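Local coordinates for protein putative oxygenase (Streptomyces viridochromogenes Tue57, PDB 4XAA) that probably acts as an iron- and 2-oxoglutarate-dependent oxygenase in orthosomycin biosynthesis, here with nickel bound at its metal site, at residues L139-D144 with R208-E213; Y70-L75 with Y109-K114; A98-P103 with G132-C137; F20-P25 with D186-D191; A155-H160 with T174-P179. All coordinates share one frame; numbering follows the deposited sequence.

Contact 1: residues L139-D144 with R208-E213; sequences LSICLD and RTIVIE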
# COMPACT_ATOMS: atom_id res chain seq x y z
N LEU A 139 -4.79 3.63 1.00
CA LEU A 139 -5.44 2.73 0.06
C LEU A 139 -4.37 2.07 -0.76
O LEU A 139 -3.59 2.75 -1.42
CB LEU A 139 -6.44 3.46 -0.84
CG LEU A 139 -7.90 3.48 -0.39
CD1 LEU A 139 -8.01 4.13 0.97
CD2 LEU A 139 -8.75 4.23 -1.39
N SER A 140 -4.32 0.75 -0.70
CA SER A 140 -3.35 -0.00 -1.48
C SER A 140 -4.08 -0.63 -2.64
O SER A 140 -4.85 -1.58 -2.46
CB SER A 140 -2.66 -1.07 -0.63
OG SER A 140 -2.01 -0.48 0.50
N ILE A 141 -3.87 -0.08 -3.82
CA ILE A 141 -4.44 -0.63 -5.04
C ILE A 141 -3.49 -1.67 -5.60
O ILE A 141 -2.43 -1.34 -6.12
CB ILE A 141 -4.71 0.46 -6.10
CG1 ILE A 141 -5.49 1.63 -5.51
CG2 ILE A 141 -5.46 -0.15 -7.27
CD1 ILE A 141 -5.49 2.86 -6.39
N CYS A 142 -3.89 -2.92 -5.48
CA CYS A 142 -3.08 -4.06 -5.90
C CYS A 142 -3.14 -4.30 -7.40
O CYS A 142 -4.22 -4.51 -7.96
CB CYS A 142 -3.53 -5.29 -5.12
SG CYS A 142 -3.64 -4.85 -3.37
N LEU A 143 -2.00 -4.24 -8.05
CA LEU A 143 -1.96 -4.40 -9.50
C LEU A 143 -1.51 -5.82 -9.78
O LEU A 143 -1.40 -6.24 -10.93
CB LEU A 143 -1.04 -3.36 -10.15
CG LEU A 143 -1.15 -1.90 -9.68
CD1 LEU A 143 -0.06 -1.05 -10.31
CD2 LEU A 143 -2.52 -1.32 -9.99
N ASP A 144 -1.26 -6.57 -8.71
CA ASP A 144 -0.94 -7.98 -8.82
C ASP A 144 -1.65 -8.84 -7.77
O ASP A 144 -2.11 -8.34 -6.73
CB ASP A 144 0.57 -8.17 -8.71
CG ASP A 144 1.32 -7.58 -9.88
OD1 ASP A 144 1.19 -8.14 -10.98
OD2 ASP A 144 2.02 -6.57 -9.71
N ARG A 208 3.19 -5.34 -7.41
CA ARG A 208 3.13 -3.91 -7.64
C ARG A 208 1.87 -3.35 -7.00
O ARG A 208 0.78 -3.88 -7.19
CB ARG A 208 3.14 -3.59 -9.13
CG ARG A 208 4.20 -4.31 -9.94
CD ARG A 208 4.08 -3.89 -11.39
NE ARG A 208 4.63 -4.83 -12.35
CZ ARG A 208 4.02 -5.95 -12.75
NH1 ARG A 208 2.86 -6.29 -12.22
NH2 ARG A 208 4.59 -6.73 -13.65
N THR A 209 2.03 -2.27 -6.26
CA THR A 209 0.94 -1.68 -5.50
C THR A 209 1.02 -0.16 -5.61
O THR A 209 2.10 0.41 -5.56
CB THR A 209 1.02 -2.11 -4.01
OG1 THR A 209 0.87 -3.53 -3.93
CG2 THR A 209 -0.07 -1.47 -3.18
N ILE A 210 -0.13 0.48 -5.80
CA ILE A 210 -0.22 1.93 -5.68
C ILE A 210 -0.80 2.28 -4.32
O ILE A 210 -1.95 1.97 -4.04
CB ILE A 210 -1.09 2.56 -6.81
CG1 ILE A 210 -0.39 2.41 -8.16
CG2 ILE A 210 -1.36 4.03 -6.55
CD1 ILE A 210 -1.25 2.80 -9.32
N VAL A 211 0.01 2.89 -3.46
CA VAL A 211 -0.44 3.34 -2.14
C VAL A 211 -0.72 4.85 -2.13
O VAL A 211 0.16 5.67 -2.44
CB VAL A 211 0.60 3.02 -1.03
CG1 VAL A 211 0.04 3.31 0.35
CG2 VAL A 211 1.06 1.59 -1.12
N ILE A 212 -1.95 5.19 -1.77
CA ILE A 212 -2.36 6.58 -1.68
C ILE A 212 -2.82 6.82 -0.25
O ILE A 212 -3.57 6.05 0.33
CB ILE A 212 -3.50 6.92 -2.71
CG1 ILE A 212 -3.04 6.62 -4.13
CG2 ILE A 212 -3.93 8.37 -2.63
CD1 ILE A 212 -4.03 7.09 -5.21
N GLU A 213 -2.33 7.89 0.36
CA GLU A 213 -2.76 8.18 1.72
C GLU A 213 -3.87 9.22 1.72
O GLU A 213 -3.74 10.26 1.09
CB GLU A 213 -1.59 8.65 2.56
CG GLU A 213 -1.96 8.99 3.98
CD GLU A 213 -0.75 9.35 4.81
OE1 GLU A 213 0.12 8.46 5.01
OE2 GLU A 213 -0.66 10.51 5.26

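Contact 2: residues Y70-L75 with Y109-K114; sequences YRVHNL and YALVLK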
# COMPACT_ATOMS: atom_id res chain seq x y z
N TYR A 70 12.40 -0.48 -5.13
CA TYR A 70 11.30 -0.89 -4.26
C TYR A 70 10.26 0.21 -4.06
O TYR A 70 9.19 -0.04 -3.51
CB TYR A 70 11.82 -1.38 -2.90
CG TYR A 70 12.58 -0.36 -2.08
CD1 TYR A 70 11.91 0.49 -1.20
CD2 TYR A 70 13.96 -0.27 -2.16
CE1 TYR A 70 12.61 1.42 -0.44
CE2 TYR A 70 14.66 0.65 -1.41
CZ TYR A 70 13.98 1.50 -0.55
OH TYR A 70 14.68 2.41 0.22
N ARG A 71 10.54 1.42 -4.53
CA ARG A 71 9.54 2.47 -4.46
C ARG A 71 9.72 3.57 -5.49
O ARG A 71 10.83 3.94 -5.84
CB ARG A 71 9.51 3.09 -3.06
CG ARG A 71 8.35 4.03 -2.81
CD ARG A 71 8.53 4.67 -1.49
NE ARG A 71 7.40 5.45 -1.00
CZ ARG A 71 6.55 5.01 -0.07
NH1 ARG A 71 6.67 3.80 0.45
NH2 ARG A 71 5.57 5.79 0.34
N VAL A 72 8.60 4.04 -6.01
CA VAL A 72 8.57 5.30 -6.72
C VAL A 72 7.77 6.28 -5.87
O VAL A 72 6.58 6.11 -5.66
CB VAL A 72 7.96 5.16 -8.10
CG1 VAL A 72 8.09 6.48 -8.84
CG2 VAL A 72 8.66 4.06 -8.87
N HIS A 73 8.47 7.29 -5.36
CA HIS A 73 7.91 8.24 -4.41
C HIS A 73 7.29 9.36 -5.20
O HIS A 73 7.58 9.50 -6.39
CB HIS A 73 9.00 8.76 -3.48
CG HIS A 73 8.50 9.29 -2.18
ND1 HIS A 73 7.81 8.50 -1.27
CD2 HIS A 73 8.61 10.51 -1.61
CE1 HIS A 73 7.52 9.22 -0.20
NE2 HIS A 73 7.99 10.44 -0.38
N ASN A 74 6.44 10.15 -4.56
CA ASN A 74 5.77 11.24 -5.25
C ASN A 74 5.16 10.77 -6.56
O ASN A 74 5.40 11.36 -7.61
CB ASN A 74 6.75 12.37 -5.49
CG ASN A 74 7.26 12.98 -4.20
OD1 ASN A 74 6.46 13.34 -3.33
ND2 ASN A 74 8.58 13.08 -4.06
N LEU A 75 4.39 9.69 -6.50
CA LEU A 75 3.90 9.06 -7.72
C LEU A 75 3.07 10.00 -8.59
O LEU A 75 3.13 9.94 -9.82
CB LEU A 75 3.10 7.80 -7.37
CG LEU A 75 2.61 6.90 -8.51
CD1 LEU A 75 3.78 6.36 -9.32
CD2 LEU A 75 1.77 5.77 -7.96
N TYR A 109 1.20 9.82 -2.61
CA TYR A 109 1.00 8.82 -3.63
C TYR A 109 2.30 8.09 -3.83
O TYR A 109 3.33 8.72 -4.05
CB TYR A 109 0.57 9.45 -4.96
CG TYR A 109 -0.63 10.38 -4.92
CD1 TYR A 109 -0.51 11.66 -4.40
CD2 TYR A 109 -1.85 10.00 -5.45
CE1 TYR A 109 -1.59 12.53 -4.37
CE2 TYR A 109 -2.94 10.86 -5.44
CZ TYR A 109 -2.81 12.13 -4.90
OH TYR A 109 -3.88 13.00 -4.89
N ALA A 110 2.27 6.77 -3.81
CA ALA A 110 3.50 6.02 -4.03
C ALA A 110 3.24 4.74 -4.78
O ALA A 110 2.18 4.12 -4.66
CB ALA A 110 4.22 5.73 -2.69
N LEU A 111 4.23 4.34 -5.56
CA LEU A 111 4.27 2.99 -6.09
C LEU A 111 5.29 2.19 -5.29
O LEU A 111 6.48 2.50 -5.29
CB LEU A 111 4.63 3.01 -7.57
CG LEU A 111 4.73 1.70 -8.35
CD1 LEU A 111 3.39 1.01 -8.53
CD2 LEU A 111 5.38 1.94 -9.70
N VAL A 112 4.81 1.17 -4.57
CA VAL A 112 5.71 0.24 -3.91
C VAL A 112 5.73 -1.07 -4.69
O VAL A 112 4.76 -1.44 -5.38
CB VAL A 112 5.31 0.02 -2.45
CG1 VAL A 112 4.86 1.35 -1.85
CG2 VAL A 112 4.22 -1.00 -2.34
N LEU A 113 6.88 -1.75 -4.60
CA LEU A 113 7.26 -2.78 -5.55
C LEU A 113 8.03 -3.89 -4.92
O LEU A 113 8.95 -3.64 -4.13
CB LEU A 113 8.16 -2.20 -6.65
CG LEU A 113 7.77 -0.88 -7.25
CD1 LEU A 113 8.94 -0.33 -7.98
CD2 LEU A 113 6.63 -1.16 -8.19
N LYS A 114 7.69 -5.11 -5.32
CA LYS A 114 8.52 -6.28 -5.08
C LYS A 114 9.03 -6.80 -6.41
O LYS A 114 8.26 -7.40 -7.15
CB LYS A 114 7.74 -7.37 -4.35
CG LYS A 114 7.07 -6.94 -3.06
CD LYS A 114 8.08 -6.63 -1.95
CE LYS A 114 7.35 -6.20 -0.68
NZ LYS A 114 8.18 -6.41 0.53
O HOH W 1 5.08 10.20 -1.92

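Contact 3: residues A98-P103 with G132-C137; sequences AFVDGP and GPRTVC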
# COMPACT_ATOMS: atom_id res chain seq x y z
N ALA A 98 -15.60 6.67 3.14
CA ALA A 98 -16.50 5.69 3.74
C ALA A 98 -15.81 4.92 4.88
O ALA A 98 -16.32 4.87 6.00
CB ALA A 98 -17.00 4.72 2.68
N PHE A 99 -14.66 4.34 4.61
CA PHE A 99 -13.97 3.53 5.61
C PHE A 99 -13.63 4.34 6.85
O PHE A 99 -13.79 3.87 7.96
CB PHE A 99 -12.71 2.91 5.02
CG PHE A 99 -12.96 1.59 4.38
CD1 PHE A 99 -13.69 1.51 3.20
CD2 PHE A 99 -12.53 0.42 4.99
CE1 PHE A 99 -13.95 0.29 2.62
CE2 PHE A 99 -12.78 -0.81 4.41
CZ PHE A 99 -13.49 -0.88 3.22
N VAL A 100 -13.22 5.57 6.65
CA VAL A 100 -12.78 6.42 7.75
C VAL A 100 -13.95 7.25 8.29
O VAL A 100 -13.82 7.95 9.30
CB VAL A 100 -11.57 7.29 7.28
CG1 VAL A 100 -11.92 8.76 7.11
CG2 VAL A 100 -10.40 7.08 8.19
N ASP A 101 -15.10 7.13 7.61
CA ASP A 101 -16.34 7.79 8.01
C ASP A 101 -16.31 9.33 8.08
O ASP A 101 -16.84 9.92 9.02
CB ASP A 101 -16.81 7.24 9.36
CG ASP A 101 -18.29 7.48 9.58
OD1 ASP A 101 -18.99 7.79 8.59
OD2 ASP A 101 -18.76 7.36 10.73
N GLY A 102 -15.72 9.99 7.09
CA GLY A 102 -15.77 11.44 7.02
C GLY A 102 -15.03 11.87 5.78
O GLY A 102 -14.48 11.03 5.08
N PRO A 103 -14.98 13.18 5.51
CA PRO A 103 -14.28 13.66 4.32
C PRO A 103 -12.76 13.48 4.42
O PRO A 103 -12.18 13.58 5.49
CB PRO A 103 -14.66 15.13 4.27
CG PRO A 103 -14.80 15.49 5.72
CD PRO A 103 -15.49 14.29 6.33
N GLY A 132 -5.13 10.41 15.54
CA GLY A 132 -5.94 9.42 16.20
C GLY A 132 -6.27 8.27 15.27
O GLY A 132 -6.04 8.36 14.06
N PRO A 133 -6.79 7.17 15.83
CA PRO A 133 -7.18 6.04 14.98
C PRO A 133 -8.33 6.43 14.08
O PRO A 133 -9.07 7.37 14.41
CB PRO A 133 -7.61 4.96 15.99
CG PRO A 133 -7.08 5.40 17.30
CD PRO A 133 -7.00 6.89 17.26
N ARG A 134 -8.45 5.74 12.95
CA ARG A 134 -9.53 5.99 12.00
C ARG A 134 -9.60 7.45 11.56
O ARG A 134 -10.67 8.02 11.45
CB ARG A 134 -10.88 5.58 12.59
CG ARG A 134 -11.73 4.89 11.57
CD ARG A 134 -13.19 4.83 11.97
NE ARG A 134 -13.98 4.28 10.87
CZ ARG A 134 -15.26 3.97 10.96
NH1 ARG A 134 -15.91 4.16 12.10
NH2 ARG A 134 -15.90 3.49 9.90
N THR A 135 -8.43 8.03 11.29
CA THR A 135 -8.32 9.43 10.92
C THR A 135 -7.60 9.59 9.58
O THR A 135 -7.95 10.44 8.77
CB THR A 135 -7.60 10.23 12.02
OG1 THR A 135 -8.43 10.28 13.19
CG2 THR A 135 -7.30 11.63 11.59
N VAL A 136 -6.60 8.74 9.36
CA VAL A 136 -5.81 8.77 8.13
C VAL A 136 -5.62 7.32 7.68
O VAL A 136 -5.22 6.49 8.47
CB VAL A 136 -4.42 9.48 8.33
CG1 VAL A 136 -3.75 9.79 7.01
CG2 VAL A 136 -4.58 10.76 9.11
N CYS A 137 -5.93 7.02 6.42
CA CYS A 137 -5.72 5.66 5.94
C CYS A 137 -4.92 5.62 4.65
O CYS A 137 -4.79 6.61 3.96
CB CYS A 137 -7.06 4.95 5.71
SG CYS A 137 -8.07 5.70 4.42

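Contact 4: residues F20-P25 with D186-D191; sequences FANAGP and DVVVHD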
# COMPACT_ATOMS: atom_id res chain seq x y z
N PHE A 20 -7.19 -2.78 9.36
CA PHE A 20 -6.94 -3.02 7.94
C PHE A 20 -8.08 -3.84 7.34
O PHE A 20 -8.70 -4.63 8.05
CB PHE A 20 -5.61 -3.76 7.74
CG PHE A 20 -5.60 -5.14 8.34
CD1 PHE A 20 -5.34 -5.32 9.69
CD2 PHE A 20 -5.86 -6.26 7.57
CE1 PHE A 20 -5.33 -6.59 10.26
CE2 PHE A 20 -5.86 -7.53 8.13
CZ PHE A 20 -5.60 -7.70 9.47
N ALA A 21 -8.35 -3.69 6.04
CA ALA A 21 -9.29 -4.59 5.37
C ALA A 21 -9.13 -4.62 3.86
O ALA A 21 -8.84 -3.61 3.23
CB ALA A 21 -10.71 -4.22 5.72
N ASN A 22 -9.31 -5.80 3.27
CA ASN A 22 -9.43 -5.90 1.82
C ASN A 22 -10.85 -5.57 1.41
O ASN A 22 -11.77 -6.30 1.77
CB ASN A 22 -9.04 -7.29 1.33
CG ASN A 22 -8.97 -7.38 -0.18
OD1 ASN A 22 -9.44 -6.49 -0.89
ND2 ASN A 22 -8.38 -8.46 -0.68
N ALA A 23 -11.03 -4.49 0.68
CA ALA A 23 -12.36 -4.02 0.27
C ALA A 23 -12.78 -4.58 -1.09
O ALA A 23 -13.87 -4.29 -1.56
CB ALA A 23 -12.40 -2.50 0.23
N GLY A 24 -11.91 -5.35 -1.72
CA GLY A 24 -12.19 -5.85 -3.04
C GLY A 24 -12.08 -4.77 -4.09
O GLY A 24 -11.56 -3.70 -3.81
N PRO A 25 -12.55 -5.06 -5.30
CA PRO A 25 -12.47 -4.16 -6.45
C PRO A 25 -13.22 -2.85 -6.23
O PRO A 25 -14.25 -2.80 -5.55
CB PRO A 25 -13.10 -4.97 -7.58
CG PRO A 25 -12.98 -6.40 -7.15
CD PRO A 25 -13.14 -6.36 -5.66
N ASP A 186 -7.91 -5.60 -6.15
CA ASP A 186 -8.29 -5.38 -4.76
C ASP A 186 -7.74 -4.06 -4.24
O ASP A 186 -6.68 -3.62 -4.64
CB ASP A 186 -7.81 -6.52 -3.88
CG ASP A 186 -8.59 -7.80 -4.10
OD1 ASP A 186 -9.64 -7.75 -4.79
OD2 ASP A 186 -8.16 -8.84 -3.58
N VAL A 187 -8.49 -3.43 -3.36
CA VAL A 187 -8.01 -2.26 -2.67
C VAL A 187 -8.01 -2.56 -1.19
O VAL A 187 -9.06 -2.82 -0.60
CB VAL A 187 -8.86 -1.02 -2.96
CG1 VAL A 187 -8.41 0.14 -2.11
CG2 VAL A 187 -8.78 -0.67 -4.44
N VAL A 188 -6.82 -2.56 -0.59
CA VAL A 188 -6.68 -2.76 0.84
C VAL A 188 -6.66 -1.40 1.47
O VAL A 188 -6.01 -0.49 0.96
CB VAL A 188 -5.41 -3.52 1.18
CG1 VAL A 188 -5.29 -3.72 2.69
CG2 VAL A 188 -5.41 -4.83 0.44
N VAL A 189 -7.37 -1.23 2.57
CA VAL A 189 -7.31 0.02 3.29
C VAL A 189 -6.82 -0.25 4.71
O VAL A 189 -7.33 -1.13 5.39
CB VAL A 189 -8.67 0.74 3.24
CG1 VAL A 189 -9.76 -0.26 3.04
CG2 VAL A 189 -8.91 1.59 4.47
N HIS A 190 -5.78 0.46 5.13
CA HIS A 190 -5.29 0.24 6.47
C HIS A 190 -5.00 1.55 7.17
O HIS A 190 -4.62 2.56 6.55
CB HIS A 190 -4.06 -0.68 6.47
CG HIS A 190 -2.83 -0.08 5.86
ND1 HIS A 190 -2.54 -0.19 4.52
CD2 HIS A 190 -1.78 0.58 6.42
CE1 HIS A 190 -1.38 0.40 4.27
NE2 HIS A 190 -0.90 0.87 5.41
N ASP A 191 -5.23 1.53 8.47
CA ASP A 191 -5.04 2.70 9.30
C ASP A 191 -3.53 3.02 9.36
O ASP A 191 -2.71 2.11 9.39
CB ASP A 191 -5.63 2.43 10.69
CG ASP A 191 -5.77 3.68 11.51
OD1 ASP A 191 -4.75 4.39 11.67
OD2 ASP A 191 -6.90 3.96 12.00

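Contact 5: residues A155-H160 with T174-P179; sequences AVPGSH and TGPVVP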
# COMPACT_ATOMS: atom_id res chain seq x y z
N ALA A 155 0.18 -7.73 8.95
CA ALA A 155 -0.21 -6.74 9.94
C ALA A 155 -0.48 -7.39 11.28
O ALA A 155 -0.68 -8.60 11.37
CB ALA A 155 -1.46 -5.97 9.46
N VAL A 156 -0.48 -6.58 12.33
CA VAL A 156 -0.91 -7.04 13.64
C VAL A 156 -2.27 -6.43 13.92
O VAL A 156 -2.36 -5.22 14.13
CB VAL A 156 0.08 -6.67 14.76
CG1 VAL A 156 -0.36 -7.30 16.08
CG2 VAL A 156 1.51 -7.08 14.40
N PRO A 157 -3.33 -7.25 13.94
CA PRO A 157 -4.72 -6.80 14.13
C PRO A 157 -4.89 -6.03 15.42
O PRO A 157 -4.42 -6.48 16.45
CB PRO A 157 -5.52 -8.10 14.19
CG PRO A 157 -4.66 -9.11 13.52
CD PRO A 157 -3.25 -8.72 13.84
N GLY A 158 -5.57 -4.89 15.37
CA GLY A 158 -5.80 -4.11 16.56
C GLY A 158 -4.67 -3.15 16.93
O GLY A 158 -4.83 -2.35 17.84
N SER A 159 -3.55 -3.21 16.23
CA SER A 159 -2.37 -2.47 16.69
C SER A 159 -2.50 -0.96 16.44
O SER A 159 -1.96 -0.15 17.19
CB SER A 159 -1.10 -3.03 16.05
OG SER A 159 -1.17 -3.03 14.64
N HIS A 160 -3.25 -0.56 15.43
CA HIS A 160 -3.55 0.86 15.22
C HIS A 160 -4.20 1.51 16.45
O HIS A 160 -4.24 2.73 16.56
CB HIS A 160 -4.47 1.04 14.01
CG HIS A 160 -5.83 0.45 14.21
ND1 HIS A 160 -6.02 -0.86 14.60
CD2 HIS A 160 -7.07 0.98 14.08
CE1 HIS A 160 -7.31 -1.11 14.70
NE2 HIS A 160 -7.97 -0.01 14.37
N THR A 174 4.66 -9.87 19.93
CA THR A 174 3.43 -10.32 20.57
C THR A 174 2.47 -10.93 19.55
O THR A 174 2.07 -12.08 19.67
CB THR A 174 2.73 -9.18 21.32
OG1 THR A 174 3.55 -8.76 22.40
CG2 THR A 174 1.40 -9.63 21.87
N GLY A 175 2.12 -10.15 18.53
CA GLY A 175 1.20 -10.62 17.51
C GLY A 175 -0.25 -10.58 17.93
O GLY A 175 -0.60 -9.96 18.94
N PRO A 176 -1.12 -11.26 17.17
CA PRO A 176 -0.72 -12.11 16.05
C PRO A 176 -0.42 -11.33 14.79
O PRO A 176 -0.71 -10.14 14.70
CB PRO A 176 -1.93 -13.01 15.85
CG PRO A 176 -3.08 -12.12 16.23
CD PRO A 176 -2.58 -11.29 17.38
N VAL A 177 0.18 -12.02 13.83
CA VAL A 177 0.58 -11.44 12.57
C VAL A 177 -0.20 -12.15 11.50
O VAL A 177 -0.12 -13.37 11.40
CB VAL A 177 2.07 -11.61 12.31
CG1 VAL A 177 2.41 -11.20 10.88
CG2 VAL A 177 2.88 -10.83 13.35
N VAL A 178 -0.96 -11.39 10.72
CA VAL A 178 -1.84 -11.96 9.72
C VAL A 178 -1.56 -11.36 8.35
O VAL A 178 -1.56 -10.15 8.18
CB VAL A 178 -3.32 -11.76 10.10
CG1 VAL A 178 -3.67 -12.59 11.33
CG2 VAL A 178 -3.59 -10.31 10.39
N PRO A 179 -1.30 -12.22 7.35
CA PRO A 179 -1.04 -11.73 6.00
C PRO A 179 -2.31 -11.17 5.35
O PRO A 179 -3.39 -11.36 5.89
CB PRO A 179 -0.53 -12.97 5.26
CG PRO A 179 -1.13 -14.12 5.99
CD PRO A 179 -1.24 -13.69 7.43

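Contact 1: residues L139-D144 with R208-E213
Arg208 and Asp144 close the end of an antiparallel strand pair in which Leu139 to Cys142 run against Thr209 to Ile212. Followed from the backbone, the arginine wraps round one carboxylate oxygen: CB and CG pass Asp144 OD2 at 3.2 and 3.1 Å, CD and NE draw off from it, and NH1 returns to 2.7 Å from OD2 in a salt bridge. NH1 also stands 2.8 Å from Asp144 OD1, but both N-H bonds are weak and strongly bent (115° and 117°), so the attraction is probably mostly one of charge. The carboxylate and guanidinium planes are 36° apart. OD2 further accepts the backbone N-H of Arg208 through its anti lone pair, which ties the aspartate to main chain as well as side chain. Lys36 of helix 29-47 adds a long, weak ion pair to Asp144 OD1.

Inward from this end, Leu143 N bonds to Arg208 O, and Ile141 and Ile210 form a hydrogen-bonded pair, with Ile141 N 2.8 Å from Ile210 O. Leu143 CD1 reaches Ile210 CG1 at 4.1 Å on the face packed against helix 29-47. Ser140 CB meets Thr209 CG2 at 3.7 Å on the other face, where the side chain of Val211 comes within about 7 Å of the nickel. Such paired central strands, one face on helices and the other toward the metal, are characteristic of the double-stranded beta-helix.

Contact 2: residues Y70-L75 with Y109-K114
With CG turned opposite the amide nitrogen (chi1 -170°) and the chain extended as far as NE, Arg71 reaches over Ala110 of strand 109-114, one face of its guanidinium on the methyl, NH2 to CB 3.3 Å. NH1 approaches Val112 CG1 obliquely at 3.8 Å; the two side chains run side by side and point the same way. A second hold comes from Arg71 NE, which donates to His73 ND1 (3.1 Å), 11° out of the imidazole plane. Trp57 adds a cation-pi contact to Arg71 and stacks on the ring of His73.

Leu75 is brought in by a similar first torsion, which carries CD1 to 3.9 Å from Leu111 CB and CD2 against the backbone of Ala110. Val72 CG2 and Leu111 CD2 pack alongside each other on this same, helix-covered face, below which lie Ala39 and Ile43 of helix 29-47.

Between the backbones, Val72 and Leu111 form a hydrogen-bonded antiparallel pair, with Val72 N 2.7 Å from Leu111 O. The bond from Leu113 N to Tyr70 O is weak. Beyond the strand the chain turns, yet Leu75 N still reaches Tyr109 O at 2.8 Å, coming from 50° above the carbonyl plane. A water on the same oxygen takes the N-H of Asn74, whose side-chain amide binds Asp55. Toward the sheet edge Tyr70 and Arg71 both face Trp57, the arrangement of a classic beta bulge, set in the larger sheet of a cupin-type barrel with Arg71 about 6 Å from the nickel.

Contact 3: residues A98-P103 with G132-C137
Phe99, in the last turn of helix 90-100, offers its carbonyl to Arg134 in the loop leading to strand 136-142; Ala98 O, one residue earlier, is taken within the helix end by Asp101 N. Phe99 O is the acceptor across the contact: Arg134 grips it side-on, with NE and NH2 each 2.9 Å from this single oxygen. Both N-H directions are bent to 145°, as expected when two donors of one guanidinium converge on one atom. The oxygen lies close to the guanidinium plane; NE comes in the plane of the carbonyl, whereas NH2 stands 40° above it. An extended Arg134 chain spans the distance from the loop. The ring of Phe99 turns away from this loop, toward helix 8-18 and Val189.

Val100 follows, its CG2 pressed on the peptide after Arg134, 3.4 Å from Arg134 O and 3.8 Å from Thr135 N. The same methyl is 4.2 Å from Arg134 CG, so the arginine is flanked near its root as well as held by its guanidinium.

At Asp101 the chain takes a positive phi, and CB comes over one face of the guanidinium, 3.9 Å above its centre. The carboxylate adds opposite charge nearby without a directed bond, since OD2 lies well out of the guanidinium plane. The backbone N of Arg134 is held by Asp191 of strand 186-191. The helix ends at Asp101 in a Schellman motif, and Arg134 ties its last turn to the loop entering the main sheet.

Contact 4: residues F20-P25 with D186-D191
The outer strand 20-25 of the larger sheet is zipped to strand 186-191, running antiparallel to it. Ala21 and Val189 form the hydrogen-bonded pair: Ala21 N lies 2.8 Å from Val189 O, and Val189 N returns to Ala21 O at 2.9 Å. Next along, Ala23 N reaches Val187 O.

Polar side chains finish this end. The first torsion of Asn22 sets CG on the far side from its own N, which brings the amide over toward Asp186 and leaves it serving both strands. Its ND2 points almost straight at Asp186 OD2 (2.9 Å, 178°). The oxygen lies in the amide plane of Asn22, whereas the nitrogen meets the carboxylate from 62° above its plane; the two flat groups are turned 68° apart. Asp186 OD2 also accepts from Ser183 N. On the other branch, Asn22 OD1 takes Gly24 N at 2.8 Å, closing an Asx turn that bends the chain where Gly24 has positive phi. Gly24 O then receives Val187 N, which comes from well above the carbonyl plane.

The pair lies at one margin of the larger sheet of the double-stranded beta-helix fold, strand 20-25 being its outermost strand, with Ala23 and Val189 touching Phe99 of helix 90-100. On the reverse face Phe20 CB touches His190 CB at 3.7 Å, and both side chains then diverge. His190 CG sits between its backbone N and carbonyl carbon, sending the imidazole toward the metal site. There NE2 bonds to Asp127, a nickel ligand, and the ring meets that of His196, another ligand, with the planes steeply inclined.

Contact 5: residues A155-H160 with T174-P179
Pro157 and Val156 pack on Pro176, Val177 and Val178 where strand 153-155 of the smaller sheet of the double-stranded beta-helix meets the short edge strand 178-179. Pro157 CG touches Val178 CG2 at 3.5 Å, the two side chains running at a slant to one another. Its CD sits 3.0 Å from Pro176 O and 4.2 Å from Pro176 CG, so the rings of the two prolines come close at that corner. Val156 spreads both methyls over the same carbonyl: CG1, anti to the backbone N (chi1 -175°), lies 3.2 Å from Pro176 O, while CG2 turns toward Val177 CG2. Pro176 O thus meets several carbons of Val156 and Pro157, the CA of Val156 among them.

One hydrogen-bonded antiparallel pair holds these side chains in place. Val178 N donates to Ala155 O at 2.9 Å and nearly straight (168°); the return bond from Ala155 N to Val178 O is more bent, its donor well above the carbonyl plane. The methyls of Ala155 and Val178 lie on the same face, where Phe20 of strand 20-25 covers both.

Further out, each segment is shaped by its own turn. Gly175, with positive phi, leaves helix 168-174, and a cis peptide bond precedes Pro176. On the other side Pro157 and Gly158 are the central residues of a type II beta turn from Val156 to Ser159. Val156 O closes that turn by accepting the backbone N-H of Ser159, with N and O 3.1 Å apart.

How the contacts relate
Contacts 1, 2 and 4 are rungs of one seven-stranded antiparallel sheet, which reads 20-25, 186-191, 136-142, 207-215, 105-114, 68-72, 56-59. Contact 1 is central, its centre about 9 Å from those of contacts 2 and 4, and backbone hydrogen bonds join it to both. Along the chain contact 2 closes before contact 1 opens, whereas contact 4 links an early strand to a late one and spans contacts 2, 3 and 5. Contact 3 fastens helix 90-100 beside strand 136-142, centre to centre about 13 Å from contact 4. Contact 5 belongs to the four-stranded sheet, and Phe20 of contact 4 touches it. The core strands of the two sheets build the double-stranded beta-helix around nickel-binding His125, Asp127 and His196.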